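Local coordinates for protein gamma-glutamyltranspeptidase (Streptomyces lincolnensis, PDB 6J3A) that probably cleaves or transfers gamma-glutamyl groups or acts on related substrates, as an LmbA-like gamma-glutamyltranspeptidase homologue of the Ntn-hydrolase superfamily, at residues 133-138 with 191-196; 154-159 with 174-179; 258-263 with 269-274; 304-309 with 574-579. One frame throughout, in Å; residues are numbered along the deposited sequence.

Contact 1. Residues 133-138 with 191-196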
loop_
_atom_site.group_PDB
_atom_site.type_symbol
_atom_site.label_atom_id
_atom_site.label_comp_id
_atom_site.label_asym_id
_atom_site.label_seq_id
_atom_site.Cartn_x
_atom_site.Cartn_y
_atom_site.Cartn_z
ATOM N N TYR A 133 -8.426 -15.068 11.538
ATOM C CA TYR A 133 -8.602 -14.027 10.522
ATOM C C TYR A 133 -9.469 -14.522 9.382
ATOM O O TYR A 133 -10.460 -13.889 9.046
ATOM C CB TYR A 133 -7.245 -13.558 9.991
ATOM C CG TYR A 133 -6.386 -12.980 11.084
ATOM C CD1 TYR A 133 -6.631 -11.701 11.580
ATOM C CD2 TYR A 133 -5.373 -13.729 11.672
ATOM C CE1 TYR A 133 -5.869 -11.170 12.609
ATOM C CE2 TYR A 133 -4.605 -13.209 12.701
ATOM C CZ TYR A 133 -4.856 -11.928 13.166
ATOM O OH TYR A 133 -4.097 -11.401 14.188
ATOM N N ALA A 134 -9.091 -15.669 8.819
ATOM C CA ALA A 134 -9.857 -16.337 7.748
ATOM C C ALA A 134 -11.283 -16.714 8.153
ATOM O O ALA A 134 -12.213 -16.515 7.377
ATOM C CB ALA A 134 -9.115 -17.575 7.273
ATOM N N VAL A 135 -11.431 -17.262 9.361
ATOM C CA VAL A 135 -12.744 -17.593 9.938
ATOM C C VAL A 135 -13.674 -16.377 9.957
ATOM O O VAL A 135 -14.838 -16.461 9.567
ATOM C CB VAL A 135 -12.622 -18.111 11.394
ATOM C CG1 VAL A 135 -13.996 -18.303 12.037
ATOM C CG2 VAL A 135 -11.866 -19.432 11.446
ATOM N N GLY A 136 -13.155 -15.265 10.457
ATOM C CA GLY A 136 -13.886 -13.995 10.500
ATOM C C GLY A 136 -14.356 -13.517 9.135
ATOM O O GLY A 136 -15.516 -13.146 8.973
ATOM N N TYR A 137 -13.466 -13.543 8.148
ATOM C CA TYR A 137 -13.843 -13.140 6.790
ATOM C C TYR A 137 -14.753 -14.160 6.114
ATOM O O TYR A 137 -15.541 -13.809 5.237
ATOM C CB TYR A 137 -12.606 -12.883 5.931
ATOM C CG TYR A 137 -11.835 -11.657 6.370
ATOM C CD1 TYR A 137 -12.428 -10.390 6.343
ATOM C CD2 TYR A 137 -10.520 -11.754 6.824
ATOM C CE1 TYR A 137 -11.738 -9.260 6.754
ATOM C CE2 TYR A 137 -9.824 -10.623 7.243
ATOM C CZ TYR A 137 -10.438 -9.379 7.197
ATOM O OH TYR A 137 -9.760 -8.256 7.599
ATOM N N ALA A 138 -14.646 -15.415 6.528
ATOM C CA ALA A 138 -15.493 -16.460 5.994
ATOM C C ALA A 138 -16.923 -16.304 6.485
ATOM O O ALA A 138 -17.850 -16.287 5.677
ATOM C CB ALA A 138 -14.947 -17.821 6.372
ATOM N N THR A 191 -16.334 -25.219 9.158
ATOM C CA THR A 191 -15.344 -26.276 8.996
ATOM C C THR A 191 -14.082 -26.048 9.834
ATOM O O THR A 191 -13.593 -26.988 10.477
ATOM C CB THR A 191 -14.961 -26.447 7.507
ATOM O OG1 THR A 191 -16.140 -26.726 6.746
ATOM C CG2 THR A 191 -13.951 -27.595 7.302
ATOM N N TRP A 192 -13.544 -24.826 9.812
ATOM C CA TRP A 192 -12.383 -24.500 10.662
ATOM C C TRP A 192 -12.773 -24.456 12.140
ATOM O O TRP A 192 -11.990 -24.843 13.001
ATOM C CB TRP A 192 -11.697 -23.182 10.260
ATOM C CG TRP A 192 -11.154 -23.103 8.853
ATOM C CD1 TRP A 192 -11.152 -21.999 8.048
ATOM C CD2 TRP A 192 -10.529 -24.148 8.090
ATOM N NE1 TRP A 192 -10.570 -22.288 6.836
ATOM C CE2 TRP A 192 -10.185 -23.600 6.834
ATOM C CE3 TRP A 192 -10.239 -25.493 8.337
ATOM C CZ2 TRP A 192 -9.571 -24.346 5.840
ATOM C CZ3 TRP A 192 -9.623 -26.229 7.355
ATOM C CH2 TRP A 192 -9.293 -25.658 6.121
ATOM N N LYS A 193 -13.975 -23.981 12.428
ATOM C CA LYS A 193 -14.444 -23.941 13.806
ATOM C C LYS A 193 -14.517 -25.338 14.403
ATOM O O LYS A 193 -14.052 -25.565 15.519
ATOM C CB LYS A 193 -15.803 -23.259 13.907
ATOM C CG LYS A 193 -15.732 -21.746 13.856
ATOM C CD LYS A 193 -17.051 -21.173 14.326
ATOM C CE LYS A 193 -17.182 -19.691 14.059
ATOM N NZ LYS A 193 -18.622 -19.336 14.164
ATOM N N ARG A 194 -15.097 -26.267 13.651
ATOM C CA ARG A 194 -15.188 -27.645 14.100
ATOM C C ARG A 194 -13.787 -28.231 14.285
ATOM O O ARG A 194 -13.476 -28.805 15.337
ATOM C CB ARG A 194 -15.994 -28.492 13.115
ATOM C CG ARG A 194 -16.280 -29.885 13.661
ATOM C CD ARG A 194 -17.097 -30.746 12.717
ATOM N NE ARG A 194 -17.022 -32.161 13.093
ATOM C CZ ARG A 194 -17.633 -33.153 12.446
ATOM N NH1 ARG A 194 -18.383 -32.905 11.371
ATOM N NH2 ARG A 194 -17.492 -34.403 12.878
ATOM N N LEU A 195 -12.957 -28.068 13.257
ATOM C CA LEU A 195 -11.547 -28.456 13.299
ATOM C C LEU A 195 -10.927 -28.022 14.619
ATOM O O LEU A 195 -10.419 -28.851 15.371
ATOM C CB LEU A 195 -10.780 -27.832 12.125
ATOM C CG LEU A 195 -9.396 -28.382 11.791
ATOM C CD1 LEU A 195 -8.961 -27.910 10.414
ATOM C CD2 LEU A 195 -8.345 -27.960 12.796
ATOM N N LEU A 196 -11.005 -26.722 14.896
ATOM C CA LEU A 196 -10.467 -26.149 16.122
ATOM C C LEU A 196 -11.094 -26.722 17.386
ATOM O O LEU A 196 -10.389 -27.004 18.350
ATOM C CB LEU A 196 -10.667 -24.642 16.128
ATOM C CG LEU A 196 -9.851 -23.825 15.134
ATOM C CD1 LEU A 196 -10.371 -22.394 15.156
ATOM C CD2 LEU A 196 -8.369 -23.863 15.476
#

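Contact 2. Residues 154-159 with 174-179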
loop_
_atom_site.group_PDB
_atom_site.type_symbol
_atom_site.label_atom_id
_atom_site.label_comp_id
_atom_site.label_asym_id
_atom_site.label_seq_id
_atom_site.Cartn_x
_atom_site.Cartn_y
_atom_site.Cartn_z
ATOM N N THR A 154 -18.803 -17.222 -15.199
ATOM C CA THR A 154 -18.268 -18.072 -16.284
ATOM C C THR A 154 -18.735 -19.539 -16.239
ATOM O O THR A 154 -18.798 -20.213 -17.273
ATOM C CB THR A 154 -16.716 -18.137 -16.301
ATOM O OG1 THR A 154 -16.222 -18.764 -15.106
ATOM C CG2 THR A 154 -16.101 -16.772 -16.451
ATOM N N VAL A 155 -19.001 -20.022 -15.027
ATOM C CA VAL A 155 -19.414 -21.403 -14.773
ATOM C C VAL A 155 -20.798 -21.415 -14.144
ATOM O O VAL A 155 -21.088 -22.250 -13.286
ATOM C CB VAL A 155 -18.411 -22.158 -13.851
ATOM C CG1 VAL A 155 -17.110 -22.430 -14.596
ATOM C CG2 VAL A 155 -18.150 -21.417 -12.534
ATOM N N ARG A 156 -21.653 -20.485 -14.560
ATOM C CA ARG A 156 -22.994 -20.386 -13.981
ATOM C C ARG A 156 -23.819 -21.605 -14.367
ATOM O O ARG A 156 -24.415 -22.253 -13.508
ATOM C CB ARG A 156 -23.715 -19.111 -14.435
ATOM C CG ARG A 156 -25.127 -18.987 -13.871
ATOM C CD ARG A 156 -25.869 -17.759 -14.368
ATOM N NE ARG A 156 -25.655 -16.623 -13.482
ATOM C CZ ARG A 156 -26.201 -16.465 -12.273
ATOM N NH1 ARG A 156 -27.020 -17.371 -11.752
ATOM N NH2 ARG A 156 -25.911 -15.385 -11.565
ATOM N N GLU A 157 -23.845 -21.893 -15.665
ATOM C CA GLU A 157 -24.589 -23.029 -16.201
ATOM C C GLU A 157 -24.122 -24.339 -15.581
ATOM O O GLU A 157 -24.938 -25.120 -15.099
ATOM C CB GLU A 157 -24.448 -23.088 -17.720
ATOM C CG GLU A 157 -25.040 -24.357 -18.329
ATOM C CD GLU A 157 -25.473 -24.192 -19.770
ATOM O OE1 GLU A 157 -25.001 -23.245 -20.437
ATOM O OE2 GLU A 157 -26.285 -25.023 -20.237
ATOM N N LEU A 158 -22.812 -24.568 -15.609
ATOM C CA LEU A 158 -22.208 -25.742 -14.980
ATOM C C LEU A 158 -22.635 -25.926 -13.517
ATOM O O LEU A 158 -22.902 -27.039 -13.080
ATOM C CB LEU A 158 -20.683 -25.650 -15.068
ATOM C CG LEU A 158 -19.846 -26.865 -14.638
ATOM C CD1 LEU A 158 -20.171 -28.101 -15.468
ATOM C CD2 LEU A 158 -18.359 -26.562 -14.759
ATOM N N PHE A 159 -22.706 -24.826 -12.775
ATOM C CA PHE A 159 -23.063 -24.846 -11.347
ATOM C C PHE A 159 -24.532 -25.182 -11.127
ATOM O O PHE A 159 -24.875 -26.029 -10.291
ATOM C CB PHE A 159 -22.776 -23.472 -10.714
ATOM C CG PHE A 159 -21.361 -23.282 -10.221
ATOM C CD1 PHE A 159 -20.294 -24.051 -10.689
ATOM C CD2 PHE A 159 -21.097 -22.290 -9.292
ATOM C CE1 PHE A 159 -19.007 -23.849 -10.215
ATOM C CE2 PHE A 159 -19.808 -22.079 -8.823
ATOM C CZ PHE A 159 -18.763 -22.863 -9.285
ATOM N N GLY A 174 -29.407 -17.869 -6.754
ATOM C CA GLY A 174 -28.938 -17.474 -8.087
ATOM C C GLY A 174 -28.109 -16.193 -8.158
ATOM O O GLY A 174 -27.759 -15.745 -9.252
ATOM N N LYS A 175 -27.774 -15.621 -7.000
ATOM C CA LYS A 175 -27.050 -14.353 -6.913
ATOM C C LYS A 175 -25.550 -14.622 -6.811
ATOM O O LYS A 175 -25.067 -15.174 -5.813
ATOM C CB LYS A 175 -27.525 -13.529 -5.705
ATOM N N ALA A 176 -24.828 -14.235 -7.861
ATOM C CA ALA A 176 -23.368 -14.269 -7.874
ATOM C C ALA A 176 -22.779 -13.211 -6.921
ATOM O O ALA A 176 -23.462 -12.231 -6.589
ATOM C CB ALA A 176 -22.851 -14.041 -9.289
ATOM N N PRO A 177 -21.512 -13.404 -6.470
ATOM C CA PRO A 177 -20.826 -12.392 -5.660
ATOM C C PRO A 177 -20.687 -11.060 -6.386
ATOM O O PRO A 177 -20.360 -11.032 -7.574
ATOM C CB PRO A 177 -19.444 -13.007 -5.417
ATOM C CG PRO A 177 -19.670 -14.467 -5.491
ATOM C CD PRO A 177 -20.704 -14.637 -6.565
ATOM N N ARG A 178 -20.967 -9.976 -5.669
ATOM C CA ARG A 178 -20.856 -8.620 -6.216
ATOM C C ARG A 178 -19.820 -7.829 -5.402
ATOM O O ARG A 178 -19.782 -7.935 -4.167
ATOM C CB ARG A 178 -22.204 -7.862 -6.215
ATOM C CG ARG A 178 -23.463 -8.689 -5.978
ATOM C CD ARG A 178 -24.718 -7.854 -6.232
ATOM N N PRO A 179 -18.984 -7.028 -6.087
ATOM C CA PRO A 179 -18.108 -6.146 -5.338
ATOM C C PRO A 179 -18.912 -5.085 -4.582
ATOM O O PRO A 179 -20.052 -4.772 -4.946
ATOM C CB PRO A 179 -17.213 -5.528 -6.415
ATOM C CG PRO A 179 -17.962 -5.661 -7.685
ATOM C CD PRO A 179 -18.787 -6.898 -7.544
#

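Contact 3. Residues 258-263 with 269-274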
loop_
_atom_site.group_PDB
_atom_site.type_symbol
_atom_site.label_atom_id
_atom_site.label_comp_id
_atom_site.label_asym_id
_atom_site.label_seq_id
_atom_site.Cartn_x
_atom_site.Cartn_y
_atom_site.Cartn_z
ATOM N N GLU A 258 12.690 -30.571 1.882
ATOM C CA GLU A 258 13.727 -30.816 0.868
ATOM C C GLU A 258 14.773 -29.723 0.836
ATOM O O GLU A 258 14.535 -28.602 1.276
ATOM C CB GLU A 258 13.110 -30.909 -0.516
ATOM C CG GLU A 258 12.368 -32.199 -0.718
ATOM C CD GLU A 258 11.612 -32.255 -2.013
ATOM O OE1 GLU A 258 11.888 -31.435 -2.924
ATOM O OE2 GLU A 258 10.746 -33.153 -2.106
ATOM N N ALA A 259 15.937 -30.066 0.306
ATOM C CA ALA A 259 16.924 -29.073 -0.037
ATOM C C ALA A 259 16.357 -28.363 -1.255
ATOM O O ALA A 259 15.682 -28.996 -2.071
ATOM C CB ALA A 259 18.254 -29.727 -0.379
ATOM N N PRO A 260 16.626 -27.055 -1.387
ATOM C CA PRO A 260 16.247 -26.349 -2.607
ATOM C C PRO A 260 17.180 -26.669 -3.757
ATOM O O PRO A 260 18.306 -27.086 -3.539
ATOM C CB PRO A 260 16.418 -24.878 -2.224
ATOM C CG PRO A 260 17.499 -24.892 -1.191
ATOM C CD PRO A 260 17.280 -26.158 -0.415
ATOM N N ALA A 261 16.692 -26.482 -4.976
ATOM C CA ALA A 261 17.547 -26.387 -6.149
ATOM C C ALA A 261 18.111 -24.975 -6.141
ATOM O O ALA A 261 17.396 -24.024 -5.847
ATOM C CB ALA A 261 16.746 -26.647 -7.414
ATOM N N THR A 262 19.402 -24.849 -6.419
ATOM C CA THR A 262 20.099 -23.566 -6.298
ATOM C C THR A 262 21.037 -23.341 -7.460
ATOM O O THR A 262 21.523 -24.278 -8.070
ATOM C CB THR A 262 20.974 -23.497 -5.044
ATOM O OG1 THR A 262 22.023 -24.463 -5.170
ATOM C CG2 THR A 262 20.167 -23.759 -3.767
ATOM N N TYR A 263 21.311 -22.078 -7.737
ATOM C CA TYR A 263 22.260 -21.710 -8.765
ATOM C C TYR A 263 22.912 -20.370 -8.422
ATOM O O TYR A 263 22.232 -19.386 -8.138
ATOM C CB TYR A 263 21.579 -21.647 -10.122
ATOM C CG TYR A 263 22.553 -21.462 -11.248
ATOM C CD1 TYR A 263 23.454 -22.472 -11.582
ATOM C CD2 TYR A 263 22.594 -20.269 -11.977
ATOM C CE1 TYR A 263 24.371 -22.305 -12.610
ATOM C CE2 TYR A 263 23.499 -20.095 -13.016
ATOM C CZ TYR A 263 24.386 -21.113 -13.325
ATOM O OH TYR A 263 25.284 -20.951 -14.348
ATOM N N THR A 269 22.828 -16.140 -5.176
ATOM C CA THR A 269 22.334 -17.504 -5.273
ATOM C C THR A 269 20.820 -17.417 -5.288
ATOM O O THR A 269 20.238 -16.817 -4.395
ATOM C CB THR A 269 22.743 -18.354 -4.060
ATOM O OG1 THR A 269 24.162 -18.279 -3.884
ATOM C CG2 THR A 269 22.309 -19.820 -4.234
ATOM N N VAL A 270 20.185 -18.020 -6.284
ATOM C CA VAL A 270 18.728 -18.126 -6.308
ATOM C C VAL A 270 18.328 -19.520 -5.843
ATOM O O VAL A 270 18.890 -20.500 -6.308
ATOM C CB VAL A 270 18.162 -17.872 -7.699
ATOM C CG1 VAL A 270 16.642 -17.839 -7.630
ATOM C CG2 VAL A 270 18.686 -16.550 -8.244
ATOM N N CYS A 271 17.363 -19.585 -4.928
ATOM C CA CYS A 271 16.809 -20.845 -4.418
ATOM C C CYS A 271 15.402 -21.074 -4.944
ATOM O O CYS A 271 14.574 -20.162 -4.923
ATOM C CB CYS A 271 16.775 -20.842 -2.887
ATOM S SG CYS A 271 18.414 -20.625 -2.161
ATOM N N LYS A 272 15.147 -22.306 -5.381
ATOM C CA LYS A 272 13.859 -22.720 -5.945
ATOM C C LYS A 272 13.470 -24.093 -5.444
ATOM O O LYS A 272 14.266 -24.777 -4.820
ATOM C CB LYS A 272 13.953 -22.777 -7.472
ATOM C CG LYS A 272 14.386 -21.481 -8.146
ATOM C CD LYS A 272 13.361 -20.360 -7.984
ATOM C CE LYS A 272 12.166 -20.549 -8.905
ATOM N NZ LYS A 272 10.992 -19.724 -8.513
ATOM N N ALA A 273 12.243 -24.496 -5.740
ATOM C CA ALA A 273 11.803 -25.875 -5.489
ATOM C C ALA A 273 12.383 -26.795 -6.541
ATOM O O ALA A 273 12.602 -26.375 -7.675
ATOM C CB ALA A 273 10.287 -25.967 -5.502
ATOM N N GLY A 274 12.615 -28.049 -6.156
ATOM C CA GLY A 274 13.152 -29.082 -7.057
ATOM C C GLY A 274 12.337 -29.333 -8.314
ATOM O O GLY A 274 11.201 -28.870 -8.422
#

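Contact 4. Residues 304-309 with 574-579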
loop_
_atom_site.group_PDB
_atom_site.type_symbol
_atom_site.label_atom_id
_atom_site.label_comp_id
_atom_site.label_asym_id
_atom_site.label_seq_id
_atom_site.Cartn_x
_atom_site.Cartn_y
_atom_site.Cartn_z
ATOM N N LEU A 304 17.331 -11.775 -26.116
ATOM C CA LEU A 304 18.220 -12.728 -25.448
ATOM C C LEU A 304 17.510 -13.572 -24.394
ATOM O O LEU A 304 17.696 -14.782 -24.345
ATOM C CB LEU A 304 19.404 -11.996 -24.796
ATOM C CG LEU A 304 20.341 -12.873 -23.960
ATOM C CD1 LEU A 304 21.128 -13.822 -24.857
ATOM C CD2 LEU A 304 21.276 -12.035 -23.110
ATOM N N LEU A 305 16.723 -12.914 -23.548
ATOM C CA LEU A 305 15.964 -13.587 -22.497
ATOM C C LEU A 305 14.818 -14.452 -23.009
ATOM O O LEU A 305 14.504 -15.473 -22.395
ATOM C CB LEU A 305 15.421 -12.565 -21.499
ATOM C CG LEU A 305 16.466 -11.777 -20.697
ATOM C CD1 LEU A 305 15.804 -10.946 -19.607
ATOM C CD2 LEU A 305 17.542 -12.662 -20.088
ATOM N N VAL A 306 14.181 -14.033 -24.105
ATOM C CA VAL A 306 13.052 -14.782 -24.692
ATOM C C VAL A 306 13.555 -16.116 -25.267
ATOM O O VAL A 306 13.065 -17.200 -24.923
ATOM C CB VAL A 306 12.308 -13.931 -25.758
ATOM C CG1 VAL A 306 11.300 -14.756 -26.564
ATOM C CG2 VAL A 306 11.596 -12.761 -25.090
ATOM N N GLU A 307 14.554 -16.021 -26.131
ATOM C CA GLU A 307 15.159 -17.210 -26.722
ATOM C C GLU A 307 15.725 -18.153 -25.652
ATOM O O GLU A 307 15.531 -19.365 -25.723
ATOM C CB GLU A 307 16.233 -16.813 -27.745
ATOM C CG GLU A 307 15.688 -16.042 -28.942
ATOM C CD GLU A 307 14.470 -16.711 -29.526
ATOM O OE1 GLU A 307 13.351 -16.231 -29.253
ATOM O OE2 GLU A 307 14.636 -17.748 -30.213
ATOM N N GLY A 308 16.398 -17.589 -24.660
ATOM C CA GLY A 308 16.907 -18.370 -23.533
ATOM C C GLY A 308 15.800 -19.073 -22.765
ATOM O O GLY A 308 15.921 -20.246 -22.424
ATOM N N CYS A 309 14.711 -18.349 -22.513
ATOM C CA CYS A 309 13.517 -18.914 -21.883
ATOM C C CYS A 309 12.910 -20.085 -22.675
ATOM O O CYS A 309 12.572 -21.117 -22.085
ATOM C CB CYS A 309 12.475 -17.830 -21.675
ATOM S SG CYS A 309 10.923 -18.460 -21.015
ATOM N N ARG A 574 12.920 -9.414 -35.934
ATOM C CA ARG A 574 13.654 -10.641 -35.621
ATOM C C ARG A 574 12.778 -11.906 -35.594
ATOM O O ARG A 574 13.190 -12.942 -35.065
ATOM C CB ARG A 574 14.390 -10.454 -34.290
ATOM C CG ARG A 574 15.369 -9.290 -34.333
ATOM C CD ARG A 574 15.887 -8.876 -32.968
ATOM N NE ARG A 574 17.200 -9.464 -32.701
ATOM C CZ ARG A 574 18.189 -8.890 -32.011
ATOM N NH1 ARG A 574 18.056 -7.676 -31.475
ATOM N NH2 ARG A 574 19.340 -9.543 -31.856
ATOM N N GLY A 575 11.579 -11.817 -36.167
ATOM C CA GLY A 575 10.722 -12.973 -36.424
ATOM C C GLY A 575 9.828 -13.411 -35.285
ATOM O O GLY A 575 9.236 -14.489 -35.350
ATOM N N HIS A 576 9.724 -12.595 -34.241
ATOM C CA HIS A 576 8.775 -12.858 -33.161
ATOM C C HIS A 576 7.358 -12.577 -33.629
ATOM O O HIS A 576 7.128 -11.630 -34.382
ATOM C CB HIS A 576 9.063 -11.972 -31.956
ATOM C CG HIS A 576 10.363 -12.276 -31.279
ATOM N ND1 HIS A 576 10.462 -13.175 -30.239
ATOM C CD2 HIS A 576 11.614 -11.799 -31.484
ATOM C CE1 HIS A 576 11.718 -13.245 -29.840
ATOM N NE2 HIS A 576 12.438 -12.421 -30.579
ATOM N N GLU A 577 6.422 -13.414 -33.191
ATOM C CA GLU A 577 4.997 -13.120 -33.313
ATOM C C GLU A 577 4.537 -12.397 -32.035
ATOM O O GLU A 577 4.192 -13.019 -31.027
ATOM C CB GLU A 577 4.197 -14.400 -33.577
ATOM C CG GLU A 577 4.560 -15.098 -34.894
ATOM C CD GLU A 577 4.334 -14.244 -36.142
ATOM O OE1 GLU A 577 5.119 -14.386 -37.111
ATOM O OE2 GLU A 577 3.380 -13.429 -36.158
ATOM N N VAL A 578 4.547 -11.069 -32.106
ATOM C CA VAL A 578 4.344 -10.205 -30.948
ATOM C C VAL A 578 2.885 -9.798 -30.769
ATOM O O VAL A 578 2.302 -9.142 -31.636
ATOM C CB VAL A 578 5.183 -8.917 -31.078
ATOM C CG1 VAL A 578 4.934 -7.960 -29.914
ATOM C CG2 VAL A 578 6.663 -9.259 -31.160
ATOM N N THR A 579 2.321 -10.165 -29.623
ATOM C CA THR A 579 1.018 -9.660 -29.194
ATOM C C THR A 579 1.261 -8.534 -28.172
ATOM O O THR A 579 1.982 -8.724 -27.189
ATOM C CB THR A 579 0.144 -10.781 -28.583
ATOM O OG1 THR A 579 0.156 -11.933 -29.434
ATOM C CG2 THR A 579 -1.286 -10.329 -28.440
#

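Contact 1. Residues 133-138 with 191-196
Val-135, on helix 127-140, sets one methyl against Trp-192 and the other against Lys-193, neighbours on helix 186-200, in a helix-helix contact of the helical part of this gamma-glutamyltranspeptidase chain. Each methyl has its own partner. CG2 of Val-135 rests against CB of Trp-192 at 3.9 Å and lies at the rim of the indole, near the ring plane, so neither ring face is used for this touch. The other branch, CG1 of Val-135, set opposite the backbone N (chi1 174°), meets the CE methylene of Lys-193 at 4.0 Å. Within the two segments the nearest CA atoms, of Val-135 and Trp-192, are 7.0 Å apart, and no hydrogen bond crosses between them.

Further out, other residues fix the two partners. The indole of Trp-192 meets Phe-45 of helix 36-50 edge-to-face and also packs on Leu-131, one turn before Val-135. Leu-196 adds to the same seam by resting on Leu-127 and Leu-131. Lys-193 is extended beyond CG, which carries its aliphatic chain past the valine toward helix 127-140; there the ammonium nitrogen NZ forms a salt bridge with OE2 of Glu-139.

Contact 2. Residues 154-159 with 174-179
Arg-156 reaches Gly-174 through a side chain that runs straight and then turns: CG lies opposite the backbone N (chi1 179°), the next bond is also extended, and a bend at chi3 of -91° swings the guanidinium round to the glycine. The result joins the first turn of helix 156-161, for which Val-155 is the N-cap residue, to the irregular loop between helices 164-170 and 186-200. Both terminal nitrogens of the arginine grip one acceptor, with NH2 of Arg-156 at 3.0 Å and NH1 of Arg-156 at 3.1 Å from O of Gly-174. That oxygen sits almost in the guanidinium plane, while both donors come to it from the same face of its carbonyl plane, tilted out of it.

Gly-174 has positive phi, a backbone shape that favours glycine. Outside the two segments, the arginine also makes salt bridges through NE to Glu-153 and through NH1 to Glu-160, so two carboxylates help orient the flat group and probably balance its charge. With an alanine here, the Gly-174 carbonyl is likely to lose both its arginine donors, and the two glutamates their shared counter-charge. This is a surface contact, and next to the bonded carbonyl the methyl CB of Ala-176 stands 4.0 Å from NH2 of Arg-156.

Contact 3. Residues 258-263 with 269-274
Ala-261 and Lys-272 exchange backbone hydrogen bonds as a hydrogen-bonded antiparallel pair. Lys-272 N gives to Ala-261 O at 2.9 Å; the return bond, from Ala-261 N to Lys-272 O at 3.0 Å, is more bent, with 134° at the hydrogen. Tyr-263 and Val-270 form the second such pair, Val-270 N to Tyr-263 O at 3.1 Å and Tyr-263 N to Val-270 O at 3.2 Å. All four amides and all four carbonyls of these residues are thus used across the strands.

Thr-262 and Cys-271, between them, are a non-hydrogen-bonded pair, and the backbone of Cys-271 bonds instead to Ile-487 on the next strand, as that of Thr-269 does to Leu-489. Three CA-H...O contacts supplement the ladder, among them Thr-262 CA to Val-270 O at 3.3 Å. On this pair's face, CG2 of Thr-262 meets SG of Cys-271 at 3.9 Å, while CB of Pro-260 touches CB of Cys-271.

The polar side-chain ends find partners outside the two segments. The chain of Lys-272 bends at chi2 and chi3, taking NZ away from Ala-261 to a salt bridge with Asp-507 and hydrogen bonds to Thr-484, Ser-486 and the Pro-485 carbonyl, which satisfy this buried amine. Thr-269 OG1 bonds to Asp-264, and Glu-258 makes a salt bridge through OE2 to Arg-478 and a hydrogen bond through OE1 to NE1 of Trp-276. Helix 280-288 covers Ala-261, Tyr-263 and Val-270. The arrangement is a beta hairpin of strands 256-265 and 268-272, consistent with the alpha-beta-beta-alpha sandwich of Ntn hydrolases.

Contact 4. Residues 304-309 with 574-579
OE1 of Glu-307 forms a salt bridge with Lys-310, one turn further along helix 299-319, and also comes 3.5 Å from the ring carbon CE1 of His-576. The second carboxylate oxygen, OE2 of Glu-307, accepts from the backbone N of Ser-349, so both oxygens of this buried acid have a partner. A bend at chi2 (-48°) folds the chain of Glu-307 back and brings its end nearer to the histidine, where the carboxylate stands almost perpendicular to the imidazole, the planes 83° apart. No hydrogen bond joins the two: NE2 of His-576 lies 4.1 Å from OE1 of Glu-307 and is engaged with ND1 of His-303, whose ring stands at about 90° to its own.

Val-306 supplies the apolar half of the contact. Its CG1 approaches the imidazole edge near the ring plane, 3.6 Å from CE1 of His-576. Were the ring cut back to the methyl of an alanine, His-303 would probably lose its hydrogen-bond mate and a gap would open beside the Val-306 methyl.

A Schellman motif brings the histidine here: Gly-575, with positive phi, ends helix 565-573, and His-576 leads into strand 577-581. Val-306 and His-576 both pack on Val-557 of the adjoining strand 556-560, and Val-306 also touches Trp-538 of strand 538-540, so helix 299-319 lies against this small three-stranded mixed sheet.

From the N terminus, contact 1 comes first, closing a loop a little more than half helical between helices 127-140 and 186-200. Contact 2 falls wholly within that loop, where it ties the start of helix 156-161 to the chain leading into helix 186-200; their centres are about 24 Å apart and the contacts do not touch. Contact 3 follows in series as a short hairpin closure between adjacent strands of the larger sheet structure. Contact 4 opens later still and closes the longest loop, 264 residues, bringing helix 299-319 to the residue that leads into strand 577-581 near the C terminus. None cross. Contacts 1 and 4 lie on opposite sides of the chain's centre, about 47 Å between centres.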